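Local coordinates for beta-lactamase-like protein (Koribacter versatilis, PDB 6B9V) that cleaves reactive FAD photoproducts as an unusual diphosphatase of the PhnP family, a metallo-beta-lactamase-like hydrolase with bound manganese and zinc ions, at residues N214-A219 with T227-I232; F197-R202 with P207-L212; P40-Q45 with A173-D178; P155-H160 with E164-R169; A63-I68 with A252-K257. One frame throughout, in Å; residues are numbered along the deposited sequence.

Contact 1: residues N214-A219 with T227-I232. With MN (manganese (II) ion), chain C.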
# COMPACT_ATOMS: atom_id res chain seq x y z
N ASN A 214 23.24 -9.78 16.87
CA ASN A 214 23.10 -11.16 16.45
C ASN A 214 23.42 -11.34 14.97
O ASN A 214 24.09 -12.30 14.56
CB ASN A 214 21.69 -11.68 16.73
CG ASN A 214 21.58 -13.18 16.54
OD1 ASN A 214 22.30 -13.94 17.18
ND2 ASN A 214 20.69 -13.61 15.65
N SER A 215 22.95 -10.39 14.17
CA SER A 215 23.14 -10.48 12.73
C SER A 215 24.57 -10.15 12.35
O SER A 215 25.08 -10.68 11.37
CB SER A 215 22.14 -9.57 12.02
OG SER A 215 20.85 -10.17 12.10
N VAL A 216 25.23 -9.30 13.14
CA VAL A 216 26.67 -9.14 12.97
C VAL A 216 27.42 -10.46 13.26
O VAL A 216 28.34 -10.83 12.51
CB VAL A 216 27.22 -8.01 13.87
CG1 VAL A 216 28.74 -8.09 13.96
CG2 VAL A 216 26.78 -6.63 13.33
N SER A 217 27.05 -11.17 14.32
CA SER A 217 27.68 -12.48 14.60
C SER A 217 27.50 -13.50 13.47
O SER A 217 28.45 -14.22 13.08
CB SER A 217 27.13 -13.07 15.89
OG SER A 217 27.66 -12.38 16.99
N ILE A 218 26.26 -13.58 12.98
CA ILE A 218 25.96 -14.43 11.83
C ILE A 218 26.80 -14.01 10.62
O ILE A 218 27.41 -14.85 9.94
CB ILE A 218 24.45 -14.38 11.49
CG1 ILE A 218 23.65 -15.07 12.61
CG2 ILE A 218 24.16 -15.02 10.12
CD1 ILE A 218 22.13 -14.80 12.56
N ALA A 219 26.85 -12.70 10.36
CA ALA A 219 27.61 -12.16 9.24
C ALA A 219 29.09 -12.55 9.32
O ALA A 219 29.73 -12.87 8.31
CB ALA A 219 27.47 -10.63 9.17
N THR A 227 27.92 -7.72 3.38
CA THR A 227 26.68 -8.10 4.03
C THR A 227 25.83 -6.84 4.25
O THR A 227 26.35 -5.81 4.69
CB THR A 227 26.94 -8.82 5.39
OG1 THR A 227 27.77 -9.97 5.20
CG2 THR A 227 25.62 -9.25 6.03
N TYR A 228 24.55 -6.93 3.94
CA TYR A 228 23.63 -5.82 4.13
C TYR A 228 22.50 -6.23 5.05
O TYR A 228 21.98 -7.34 4.93
CB TYR A 228 23.05 -5.36 2.78
CG TYR A 228 24.11 -4.83 1.87
CD1 TYR A 228 24.79 -5.67 1.00
CD2 TYR A 228 24.48 -3.50 1.93
CE1 TYR A 228 25.78 -5.19 0.19
CE2 TYR A 228 25.48 -3.00 1.11
CZ TYR A 228 26.12 -3.86 0.24
OH TYR A 228 27.12 -3.38 -0.57
N PHE A 229 22.10 -5.34 5.95
CA PHE A 229 20.98 -5.64 6.82
C PHE A 229 19.70 -4.99 6.30
O PHE A 229 19.72 -3.89 5.74
CB PHE A 229 21.24 -5.17 8.25
CG PHE A 229 22.37 -5.90 8.95
CD1 PHE A 229 22.76 -7.17 8.56
CD2 PHE A 229 23.04 -5.30 10.01
CE1 PHE A 229 23.80 -7.85 9.22
CE2 PHE A 229 24.08 -5.97 10.68
CZ PHE A 229 24.46 -7.24 10.28
N THR A 230 18.58 -5.66 6.53
CA THR A 230 17.29 -5.11 6.05
C THR A 230 16.21 -5.39 7.10
O THR A 230 16.51 -5.93 8.17
CB THR A 230 16.94 -5.71 4.67
OG1 THR A 230 15.78 -5.05 4.12
CG2 THR A 230 16.67 -7.22 4.78
N HIS A 231 14.97 -5.02 6.79
CA HIS A 231 13.83 -5.10 7.72
C HIS A 231 14.06 -4.20 8.95
O HIS A 231 13.64 -4.51 10.06
CB HIS A 231 13.57 -6.55 8.16
CG HIS A 231 12.12 -6.84 8.42
ND1 HIS A 231 11.44 -6.31 9.49
CD2 HIS A 231 11.23 -7.59 7.74
CE1 HIS A 231 10.18 -6.73 9.46
NE2 HIS A 231 10.02 -7.49 8.40
N ILE A 232 14.66 -3.05 8.69
CA ILE A 232 15.17 -2.16 9.73
C ILE A 232 14.07 -1.26 10.32
O ILE A 232 13.29 -0.69 9.57
CB ILE A 232 16.28 -1.26 9.16
CG1 ILE A 232 17.47 -2.12 8.70
CG2 ILE A 232 16.71 -0.20 10.18
CD1 ILE A 232 18.32 -1.44 7.65
MN MN C . 8.37 -8.72 7.70
O HOH W 1 28.50 -12.59 5.94

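Contact 2: residues F197-R202 with P207-L212. With PO4 (phosphate ion), chain E.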
# COMPACT_ATOMS: atom_id res chain seq x y z
N PHE A 197 22.05 -10.60 2.28
CA PHE A 197 21.12 -9.79 3.06
C PHE A 197 20.65 -10.57 4.29
O PHE A 197 20.29 -11.73 4.17
CB PHE A 197 19.91 -9.35 2.23
CG PHE A 197 20.17 -8.14 1.36
CD1 PHE A 197 21.01 -8.23 0.26
CD2 PHE A 197 19.57 -6.91 1.65
CE1 PHE A 197 21.27 -7.12 -0.53
CE2 PHE A 197 19.83 -5.79 0.86
CZ PHE A 197 20.68 -5.89 -0.23
N LEU A 198 20.69 -9.92 5.45
CA LEU A 198 20.15 -10.48 6.69
C LEU A 198 19.18 -9.50 7.34
O LEU A 198 19.36 -8.30 7.27
CB LEU A 198 21.26 -10.80 7.70
CG LEU A 198 22.34 -11.79 7.27
CD1 LEU A 198 23.42 -11.88 8.37
CD2 LEU A 198 21.74 -13.15 6.99
N ASP A 199 18.18 -10.06 8.01
CA ASP A 199 17.30 -9.34 8.93
C ASP A 199 18.10 -8.65 10.05
O ASP A 199 18.95 -9.29 10.68
CB ASP A 199 16.31 -10.36 9.52
CG ASP A 199 15.28 -9.76 10.46
OD1 ASP A 199 15.64 -9.38 11.60
OD2 ASP A 199 14.10 -9.70 10.08
N ALA A 200 17.88 -7.36 10.29
CA ALA A 200 18.32 -6.74 11.55
C ALA A 200 17.32 -5.66 11.95
O ALA A 200 17.31 -4.55 11.40
CB ALA A 200 19.76 -6.17 11.44
N LEU A 201 16.45 -6.01 12.89
CA LEU A 201 15.30 -5.19 13.22
C LEU A 201 15.66 -4.01 14.11
O LEU A 201 15.21 -2.89 13.87
CB LEU A 201 14.23 -6.03 13.90
CG LEU A 201 12.98 -5.29 14.41
CD1 LEU A 201 12.12 -4.85 13.20
CD2 LEU A 201 12.17 -6.17 15.37
N ARG A 202 16.43 -4.27 15.16
CA ARG A 202 16.63 -3.31 16.24
C ARG A 202 17.73 -3.83 17.16
O ARG A 202 18.31 -4.88 16.89
CB ARG A 202 15.33 -3.11 17.01
CG ARG A 202 14.93 -4.34 17.85
CD ARG A 202 13.52 -4.22 18.41
NE ARG A 202 13.22 -5.27 19.39
CZ ARG A 202 12.06 -5.36 20.05
NH1 ARG A 202 11.09 -4.48 19.84
NH2 ARG A 202 11.87 -6.34 20.94
N PRO A 207 11.09 -11.51 19.56
CA PRO A 207 10.71 -12.92 19.41
C PRO A 207 10.83 -13.49 17.98
O PRO A 207 11.06 -14.69 17.85
CB PRO A 207 9.25 -12.94 19.86
CG PRO A 207 9.15 -11.80 20.84
CD PRO A 207 10.02 -10.73 20.24
N THR A 208 10.69 -12.69 16.93
CA THR A 208 10.64 -13.27 15.58
C THR A 208 11.65 -12.67 14.62
O THR A 208 11.69 -13.07 13.45
CB THR A 208 9.23 -13.15 14.95
OG1 THR A 208 8.87 -11.77 14.83
CG2 THR A 208 8.18 -13.87 15.81
N HIS A 209 12.48 -11.73 15.10
CA HIS A 209 13.46 -11.09 14.24
C HIS A 209 14.85 -11.20 14.87
O HIS A 209 15.00 -11.76 15.95
CB HIS A 209 13.08 -9.62 13.97
CG HIS A 209 11.90 -9.46 13.05
ND1 HIS A 209 12.02 -9.40 11.68
CD2 HIS A 209 10.56 -9.37 13.30
CE1 HIS A 209 10.83 -9.28 11.13
NE2 HIS A 209 9.93 -9.25 12.09
N SER A 210 15.87 -10.71 14.18
CA SER A 210 17.25 -10.77 14.68
C SER A 210 17.71 -9.37 15.07
O SER A 210 17.32 -8.40 14.43
CB SER A 210 18.18 -11.36 13.61
OG SER A 210 19.49 -11.50 14.12
N THR A 211 18.54 -9.28 16.11
CA THR A 211 19.12 -8.00 16.52
C THR A 211 20.34 -7.65 15.69
O THR A 211 20.92 -8.51 15.02
CB THR A 211 19.56 -8.01 18.01
OG1 THR A 211 20.64 -8.94 18.19
CG2 THR A 211 18.40 -8.38 18.91
N LEU A 212 20.72 -6.39 15.76
CA LEU A 212 21.93 -5.91 15.11
C LEU A 212 23.13 -6.77 15.51
O LEU A 212 23.89 -7.22 14.66
CB LEU A 212 22.19 -4.44 15.46
CG LEU A 212 23.24 -3.69 14.63
CD1 LEU A 212 22.75 -3.52 13.19
CD2 LEU A 212 23.54 -2.33 15.25
P PO4 E . 6.83 -9.25 10.29
O1 PO4 E . 6.77 -9.64 8.81
O2 PO4 E . 7.80 -8.12 10.51
O3 PO4 E . 7.27 -10.42 11.13
O4 PO4 E . 5.46 -8.77 10.74

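Contact 3: residues P40-Q45 with A173-D178. With MN (manganese (II) ion), chain D; MN (manganese (II) ion), chain C.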
# COMPACT_ATOMS: atom_id res chain seq x y z
N PRO A 40 9.71 -4.30 3.17
CA PRO A 40 10.91 -4.99 2.67
C PRO A 40 10.75 -5.89 1.43
O PRO A 40 9.91 -6.78 1.41
CB PRO A 40 11.35 -5.83 3.89
CG PRO A 40 10.08 -6.15 4.62
CD PRO A 40 9.20 -4.90 4.42
N SER A 41 11.58 -5.64 0.41
CA SER A 41 11.48 -6.31 -0.90
C SER A 41 12.70 -6.00 -1.76
O SER A 41 13.24 -4.90 -1.66
CB SER A 41 10.20 -5.88 -1.64
OG SER A 41 10.15 -6.40 -2.96
N VAL A 42 13.13 -6.95 -2.59
CA VAL A 42 14.19 -6.68 -3.55
C VAL A 42 13.76 -7.23 -4.91
O VAL A 42 12.87 -8.08 -4.98
CB VAL A 42 15.56 -7.34 -3.17
CG1 VAL A 42 16.07 -6.79 -1.86
CG2 VAL A 42 15.45 -8.86 -3.10
N MET A 43 14.37 -6.71 -5.97
CA MET A 43 14.24 -7.35 -7.27
C MET A 43 15.60 -7.72 -7.84
O MET A 43 16.62 -7.14 -7.48
CB MET A 43 13.48 -6.45 -8.25
CG MET A 43 14.13 -5.11 -8.47
SD MET A 43 13.29 -4.24 -9.83
CE MET A 43 14.41 -2.89 -10.17
N VAL A 44 15.59 -8.71 -8.72
CA VAL A 44 16.79 -9.25 -9.33
C VAL A 44 16.63 -9.20 -10.83
O VAL A 44 15.66 -9.74 -11.37
CB VAL A 44 17.06 -10.71 -8.88
CG1 VAL A 44 18.35 -11.22 -9.50
CG2 VAL A 44 17.09 -10.82 -7.35
N GLN A 45 17.56 -8.56 -11.52
CA GLN A 45 17.48 -8.43 -12.97
C GLN A 45 18.62 -9.15 -13.65
O GLN A 45 19.78 -9.01 -13.24
CB GLN A 45 17.47 -6.95 -13.38
CG GLN A 45 16.18 -6.27 -13.06
CD GLN A 45 16.29 -4.77 -13.16
OE1 GLN A 45 17.12 -4.16 -12.49
NE2 GLN A 45 15.45 -4.17 -14.00
N ALA A 173 24.59 -14.38 -4.65
CA ALA A 173 23.84 -13.53 -3.72
C ALA A 173 22.82 -14.33 -2.89
O ALA A 173 22.39 -15.39 -3.31
CB ALA A 173 23.14 -12.43 -4.49
N ALA A 174 22.46 -13.84 -1.71
CA ALA A 174 21.41 -14.47 -0.92
C ALA A 174 20.61 -13.43 -0.15
O ALA A 174 21.13 -12.40 0.29
CB ALA A 174 21.99 -15.53 0.03
N TYR A 175 19.32 -13.70 -0.01
CA TYR A 175 18.40 -12.76 0.60
C TYR A 175 17.63 -13.48 1.69
O TYR A 175 16.83 -14.38 1.41
CB TYR A 175 17.46 -12.19 -0.45
CG TYR A 175 16.47 -11.19 0.09
CD1 TYR A 175 16.86 -9.89 0.38
CD2 TYR A 175 15.14 -11.55 0.32
CE1 TYR A 175 15.93 -8.95 0.88
CE2 TYR A 175 14.22 -10.62 0.82
CZ TYR A 175 14.63 -9.33 1.09
OH TYR A 175 13.71 -8.40 1.59
N LEU A 176 17.87 -13.08 2.93
CA LEU A 176 17.23 -13.71 4.09
C LEU A 176 16.61 -12.67 5.00
O LEU A 176 17.32 -11.95 5.69
CB LEU A 176 18.23 -14.52 4.92
CG LEU A 176 18.54 -15.96 4.51
CD1 LEU A 176 19.29 -16.01 3.21
CD2 LEU A 176 19.33 -16.61 5.63
N THR A 177 15.29 -12.60 5.04
CA THR A 177 14.64 -11.62 5.90
C THR A 177 13.72 -12.33 6.89
O THR A 177 13.43 -13.52 6.71
CB THR A 177 13.85 -10.58 5.07
OG1 THR A 177 13.32 -9.58 5.95
CG2 THR A 177 12.72 -11.25 4.29
N ASP A 178 13.28 -11.61 7.93
CA ASP A 178 12.30 -12.14 8.88
C ASP A 178 12.73 -13.47 9.50
O ASP A 178 12.02 -14.48 9.40
CB ASP A 178 10.93 -12.31 8.22
CG ASP A 178 10.28 -10.97 7.83
OD1 ASP A 178 9.24 -10.60 8.43
OD2 ASP A 178 10.81 -10.32 6.93
MN MN D . 7.20 -11.77 8.94
MN MN C . 8.37 -8.72 7.70
O HOH W 2 11.03 -9.14 1.66

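Contact 4: residues P155-H160 with E164-R169. With MN (manganese (II) ion), chain D.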
# COMPACT_ATOMS: atom_id res chain seq x y z
N PRO A 155 15.76 -22.33 -2.24
CA PRO A 155 15.11 -21.97 -0.97
C PRO A 155 16.01 -22.33 0.21
O PRO A 155 16.59 -23.42 0.24
CB PRO A 155 13.83 -22.82 -0.96
CG PRO A 155 13.66 -23.30 -2.40
CD PRO A 155 15.06 -23.43 -2.92
N VAL A 156 16.13 -21.41 1.15
CA VAL A 156 16.95 -21.58 2.33
C VAL A 156 16.06 -21.47 3.55
O VAL A 156 15.58 -20.39 3.87
CB VAL A 156 18.06 -20.51 2.41
CG1 VAL A 156 18.92 -20.71 3.68
CG2 VAL A 156 18.93 -20.57 1.16
N PRO A 157 15.80 -22.60 4.22
CA PRO A 157 14.91 -22.52 5.38
C PRO A 157 15.48 -21.64 6.48
O PRO A 157 16.65 -21.80 6.83
CB PRO A 157 14.81 -23.98 5.84
CG PRO A 157 15.18 -24.81 4.60
CD PRO A 157 16.20 -23.98 3.89
N VAL A 158 14.67 -20.72 6.99
CA VAL A 158 15.03 -19.98 8.20
C VAL A 158 13.84 -20.03 9.17
O VAL A 158 12.71 -20.34 8.78
CB VAL A 158 15.45 -18.52 7.91
CG1 VAL A 158 16.69 -18.49 7.00
CG2 VAL A 158 14.32 -17.70 7.26
N ILE A 159 14.10 -19.72 10.44
CA ILE A 159 13.07 -19.79 11.48
C ILE A 159 12.65 -18.38 11.91
O ILE A 159 13.47 -17.59 12.35
CB ILE A 159 13.56 -20.60 12.68
CG1 ILE A 159 13.94 -22.01 12.24
CG2 ILE A 159 12.49 -20.64 13.78
CD1 ILE A 159 12.77 -22.78 11.62
N HIS A 160 11.35 -18.10 11.75
CA HIS A 160 10.73 -16.80 11.98
C HIS A 160 9.89 -17.01 13.23
O HIS A 160 8.71 -17.37 13.15
CB HIS A 160 9.89 -16.40 10.75
CG HIS A 160 9.33 -15.00 10.77
ND1 HIS A 160 9.81 -14.01 11.58
CD2 HIS A 160 8.36 -14.44 10.00
CE1 HIS A 160 9.14 -12.88 11.34
NE2 HIS A 160 8.26 -13.12 10.39
N GLU A 164 8.75 -21.98 10.19
CA GLU A 164 9.77 -22.07 9.12
C GLU A 164 9.31 -21.30 7.88
O GLU A 164 8.20 -21.50 7.40
CB GLU A 164 10.09 -23.52 8.75
CG GLU A 164 11.16 -23.63 7.65
CD GLU A 164 11.41 -25.06 7.18
OE1 GLU A 164 12.12 -25.80 7.88
OE2 GLU A 164 10.91 -25.43 6.10
N ILE A 165 10.17 -20.41 7.37
CA ILE A 165 9.90 -19.67 6.13
C ILE A 165 11.14 -19.81 5.24
O ILE A 165 12.09 -20.51 5.60
CB ILE A 165 9.57 -18.17 6.38
CG1 ILE A 165 10.80 -17.41 6.88
CG2 ILE A 165 8.41 -18.03 7.37
CD1 ILE A 165 10.68 -15.87 6.75
N TYR A 166 11.14 -19.15 4.08
CA TYR A 166 12.29 -19.22 3.17
C TYR A 166 13.02 -17.91 2.97
O TYR A 166 12.41 -16.84 2.83
CB TYR A 166 11.85 -19.71 1.78
CG TYR A 166 11.55 -21.19 1.68
CD1 TYR A 166 12.29 -22.12 2.42
CD2 TYR A 166 10.54 -21.66 0.86
CE1 TYR A 166 12.01 -23.48 2.33
CE2 TYR A 166 10.26 -23.02 0.76
CZ TYR A 166 11.00 -23.92 1.50
OH TYR A 166 10.72 -25.27 1.40
N GLY A 167 14.34 -18.00 2.89
CA GLY A 167 15.15 -16.99 2.23
C GLY A 167 15.57 -17.65 0.92
O GLY A 167 15.18 -18.78 0.66
N TYR A 168 16.35 -16.96 0.10
CA TYR A 168 16.77 -17.56 -1.17
C TYR A 168 18.21 -17.26 -1.51
O TYR A 168 18.67 -16.16 -1.30
CB TYR A 168 15.87 -17.10 -2.32
CG TYR A 168 14.43 -17.51 -2.12
CD1 TYR A 168 13.53 -16.68 -1.48
CD2 TYR A 168 14.00 -18.76 -2.55
CE1 TYR A 168 12.20 -17.07 -1.28
CE2 TYR A 168 12.69 -19.16 -2.36
CZ TYR A 168 11.80 -18.32 -1.73
OH TYR A 168 10.51 -18.75 -1.55
N ARG A 169 18.90 -18.25 -2.08
CA ARG A 169 20.22 -18.01 -2.61
C ARG A 169 20.14 -18.10 -4.13
O ARG A 169 19.52 -19.00 -4.67
CB ARG A 169 21.25 -19.02 -2.08
CG ARG A 169 22.62 -18.84 -2.71
CD ARG A 169 23.67 -19.76 -2.13
NE ARG A 169 24.98 -19.52 -2.74
CZ ARG A 169 26.15 -19.66 -2.11
NH1 ARG A 169 26.18 -20.04 -0.84
NH2 ARG A 169 27.29 -19.41 -2.75
MN MN D . 7.20 -11.77 8.94

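Contact 5: residues A63-I68 with A252-K257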
# COMPACT_ATOMS: atom_id res chain seq x y z
N ALA A 63 7.54 0.10 -7.64
CA ALA A 63 7.57 -0.14 -9.08
C ALA A 63 7.68 1.16 -9.87
O ALA A 63 8.46 1.25 -10.82
CB ALA A 63 6.31 -0.91 -9.51
N LEU A 64 6.92 2.18 -9.48
CA LEU A 64 6.97 3.45 -10.19
C LEU A 64 8.34 4.08 -10.05
O LEU A 64 8.91 4.58 -11.02
CB LEU A 64 5.89 4.41 -9.65
CG LEU A 64 4.45 4.04 -9.99
CD1 LEU A 64 3.50 4.96 -9.23
CD2 LEU A 64 4.23 4.14 -11.52
N ARG A 65 8.86 4.03 -8.83
CA ARG A 65 10.19 4.50 -8.48
C ARG A 65 11.28 3.92 -9.37
O ARG A 65 12.23 4.61 -9.77
CB ARG A 65 10.49 4.08 -7.03
CG ARG A 65 11.31 4.99 -6.22
CD ARG A 65 10.79 4.93 -4.81
NE ARG A 65 11.15 3.71 -4.09
CZ ARG A 65 11.59 3.76 -2.84
NH1 ARG A 65 11.69 4.94 -2.26
NH2 ARG A 65 11.92 2.66 -2.18
N GLU A 66 11.16 2.63 -9.65
CA GLU A 66 12.20 1.97 -10.42
C GLU A 66 11.86 1.75 -11.90
O GLU A 66 12.63 1.11 -12.63
CB GLU A 66 12.54 0.63 -9.78
CG GLU A 66 13.19 0.78 -8.42
CD GLU A 66 14.63 1.23 -8.53
OE1 GLU A 66 15.22 1.65 -7.50
OE2 GLU A 66 15.19 1.15 -9.64
N GLY A 67 10.72 2.28 -12.33
CA GLY A 67 10.30 2.17 -13.73
C GLY A 67 10.02 0.75 -14.19
O GLY A 67 10.26 0.42 -15.35
N ILE A 68 9.51 -0.09 -13.29
CA ILE A 68 9.17 -1.47 -13.66
C ILE A 68 8.01 -1.51 -14.66
O ILE A 68 6.95 -0.94 -14.42
CB ILE A 68 8.79 -2.31 -12.43
CG1 ILE A 68 9.99 -2.44 -11.49
CG2 ILE A 68 8.25 -3.69 -12.85
CD1 ILE A 68 9.66 -3.13 -10.17
N ALA A 252 21.39 -1.80 4.67
CA ALA A 252 20.91 -1.43 3.32
C ALA A 252 20.15 -0.10 3.33
O ALA A 252 19.84 0.44 4.40
CB ALA A 252 20.03 -2.52 2.75
N HIS A 253 19.85 0.42 2.14
CA HIS A 253 18.95 1.57 2.03
C HIS A 253 18.06 1.40 0.81
O HIS A 253 18.39 0.65 -0.12
CB HIS A 253 19.73 2.90 1.94
CG HIS A 253 20.62 3.02 0.74
ND1 HIS A 253 21.97 2.69 0.78
CD2 HIS A 253 20.37 3.44 -0.52
CE1 HIS A 253 22.50 2.91 -0.41
NE2 HIS A 253 21.55 3.36 -1.22
N ASP A 254 16.91 2.07 0.82
CA ASP A 254 16.00 2.03 -0.33
C ASP A 254 16.71 2.56 -1.57
O ASP A 254 17.24 3.67 -1.55
CB ASP A 254 14.73 2.86 -0.07
CG ASP A 254 13.78 2.22 0.94
OD1 ASP A 254 14.19 1.35 1.74
OD2 ASP A 254 12.59 2.61 0.94
N GLY A 255 16.70 1.80 -2.66
CA GLY A 255 17.30 2.26 -3.89
C GLY A 255 18.70 1.71 -4.13
O GLY A 255 19.26 1.86 -5.22
N LEU A 256 19.28 1.07 -3.12
CA LEU A 256 20.59 0.45 -3.27
C LEU A 256 20.63 -0.56 -4.42
O LEU A 256 19.79 -1.45 -4.49
CB LEU A 256 20.99 -0.25 -1.97
CG LEU A 256 22.31 -1.04 -1.96
CD1 LEU A 256 23.49 -0.14 -2.26
CD2 LEU A 256 22.46 -1.70 -0.58
N LYS A 257 21.59 -0.41 -5.32
CA LYS A 257 21.76 -1.36 -6.41
C LYS A 257 23.12 -2.05 -6.29
O LYS A 257 24.13 -1.40 -6.05
CB LYS A 257 21.62 -0.66 -7.78
CG LYS A 257 20.20 -0.23 -8.07
CD LYS A 257 20.07 0.36 -9.48
CE LYS A 257 18.62 0.62 -9.83
NZ LYS A 257 17.84 -0.62 -10.15
O HOH W 3 12.13 5.36 0.43
O HOH W 4 17.88 2.72 -7.37

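Contact 1: residues N214-A219 with T227-I232
Ser215 and Val216 of helix 212-222 pack against the ring of Phe229 on strand 226-230. The contact is mainly apolar. Phe229 CG lies beside its backbone N (chi1 -66°), which carries the ring to the helix. Ser215 CB lies over one face in a CH-pi contact, 4.0 Å from the Phe229 ring centroid. Val216 CG2 comes to the ring edge instead, 3.8 Å from Phe229 CE2. One turn on, Ala219 CB meets Thr227 CG2 at 3.9 Å. The polar link is a single water. It donates to Ala219 O at 2.7 Å and to Thr227 OG1 at 2.8 Å. Ser215 OG bonds to the backbone O of Asp199. Just past the strand, His231 NE2 binds a manganese ion at 2.2 Å, together with Asp82, His83 and Asp178. The 214-219 and 227-230 axes run roughly antiparallel (153°), 10.0 Å apart at the closest. They belong to the beta-alpha-beta unit 195-199, 212-222, 226-230. Strand 249-251 is the next strand of the sheet, and its Ile249 touches both Ala219 and Phe229.

Contact 2: residues F197-R202 with P207-L212
His209 and Asp199 meet through a short hydrogen bond, His209 ND1 to Asp199 OD2 at 2.6 Å. The carboxylate uses its syn lone pair and sits at the ring edge. The two planes are nearly coplanar, 26° apart. Asp199 CG is anti to the backbone N (chi1 -178°), which carries the carboxylate across to the 207-212 loop. Asp199 OD1 accepts from Ser210 N at 2.9 Å, met from above the carboxylate plane. Both oxygens of Asp199 are therefore held by adjacent residues of the loop. At the other ring nitrogen, His209 NE2 donates to a phosphate ion, 2.9 Å from its O2 and 3.1 Å from its O3.

The next shell is backbone. Leu201 N donates to Ser210 O at 3.0 Å, and Leu212 N to Arg202 O at 3.1 Å. Leu201 CB packs on His209 CB at 3.8 Å. Thr211 is the N-cap of helix 212-222, its OG1 accepting from Asn214 N. Further out, the His209 ring meets that of the manganese ligand His231.

The carboxylate at ND1 and the phosphate at NE2 together fix the rotation of the imidazole. The phosphate, probably from the crystallisation liquor, lies beside the manganese ions and is consistent with a place for a substrate phosphate.

Contact 3: residues P40-Q45 with A173-D178
Val42 overlaps one face of the Tyr175 ring. Its CG2 sits over the ring centre in a CH-pi contact, 4.0 Å from the centroid of the Tyr175 ring. Val42 CG1 reaches Tyr175 CE1 at 3.5 Å. The two side chains overlap side by side, pointing opposite ways. Tyr175 CG stands anti to the backbone N (chi1 -179°), which sends the ring out from strand 173-176 to the facing strand 41-46.

The phenol end is tied by a water that lies at the ring edge. This water accepts from Tyr175 OH at 2.8 Å and donates to Pro40 O at 2.6 Å. The contact thus joins the two sheets of the metallo-beta-lactamase fold through their buried interface. Ile53 and Phe170 also pack on Tyr175.

At the end of the 173-178 segment, Asp178 OD1 bridges both manganese ions. It lies 2.2 Å from one, shared with His231, and Asp178 OD1 lies 2.4 Å from the other, shared with His160. Pro40 packs on Asp82 and His83 of the first site, so the start of 40-45 and the end of 173-178 both lie at the metals. One oxygen spanning two cations holds them close together. The shared negative charge probably offsets part of their mutual repulsion.

Contact 4: residues P155-H160 with E164-R169
Val158 chi1 of -61° puts CG1 anti to the carbonyl carbon and leaves CG2 between the backbone N and that carbon; Ile165 CG1 takes the same place (chi1 68°). These torsions bring Val158 CG2 to 3.6 Å from Ile165 CG1. Both residues belong to a beta hairpin of strands 151-160 and 163-170, within a sheet of the metallo-beta-lactamase fold. Val156 with Gly167 and Val158 with Ile165 are hydrogen-bonded pairs. Val156 N donates to Gly167 O at 2.8 Å, and Gly167 N returns a bond to Val156 O at 2.9 Å. Val158 and Ile165 exchange a similar pair. Pro155, Pro157 and Ile159 fall in the non-hydrogen-bonded pairs, where no N-H is needed toward the partner strand.

The face bearing the prolines carries an aromatic contact. Pro155 CB sits over the centre of the Tyr166 ring, 3.6 Å from its centroid and only 4° off the normal. Pro157 CG approaches the same ring at Tyr166 CE1, 4.1 Å away. Along this face Glu164 lays its extended chain by Pro157, with Glu164 CD 3.8 Å from Pro157 CB. Tyr168 OH bonds to the backbone O of Tyr76.

His160 ends the first strand, and His160 CB rests on Ile165 CG2 at 4.0 Å. Its ND1 is held by Thr208 O, which orients the imidazole. At the other ring nitrogen, His160 NE2 binds a manganese ion at 2.2 Å.

Contact 5: residues A63-I68 with A252-K257
The Arg65 guanidinium meets Asp254 at its edge, with the carboxylate plane turned 87° to its own. Arg65 NH2 donates to Asp254 OD2 at 3.2 Å in a nearly straight salt bridge, 168° at the hydrogen. The donor reaches that oxygen from above the carboxylate plane. A water also lies at the guanidinium edge, 2.8 Å from Arg65 NH1, and is within hydrogen-bonding distance of Asp254 OD2. The His253 ring has Leu256 CB over one face, and it stacks with His34.

A second salt bridge runs alongside. Lys257 NZ lies 3.2 Å from Glu66 OE2 in a weak hydrogen bond. A bend at chi2 (-74°) turns the Glu66 carboxylate toward the lysine. The other oxygen, Glu66 OE1, takes a water proton at 2.9 Å, and that water also donates to Gly255 O. Gly255 belongs to a type II turn from His253 to Leu256.

The contact joins the end of helix 59-66, closed by a Schellman motif at Gly67, to the loop before strand 257-263. Asp254 is also gripped by Ser12 OG and Leu38 N, and Lys257 NZ by Thr8 OG1. At this surface the joint rests on charge and water, so its strength probably depends on ionic conditions.

Contacts 1, 2 and 4 all lie on one mixed sheet, and contact 3 joins it to the other sheet through strand 41-46. In sheet order come 151-160, 163-170, 173-176, 195-199 and 226-230. Along the chain, contact 4 falls between the segments of contact 3; contacts 2 and 1 follow. Contacts 1 and 2 have centres 7 Å apart, and the centres of contacts 3 and 4 are 11 Å apart. The two-manganese site lies where they converge: His231, Asp178 and His160 are ligands, with His209 nearby. The centres of contacts 4 and 5 are about 23 Å apart, on opposite sides of the chain's centre. The segments of contact 5 enclose those of contacts 1, 2 and 4 in sequence, tying early and late parts of the chain together.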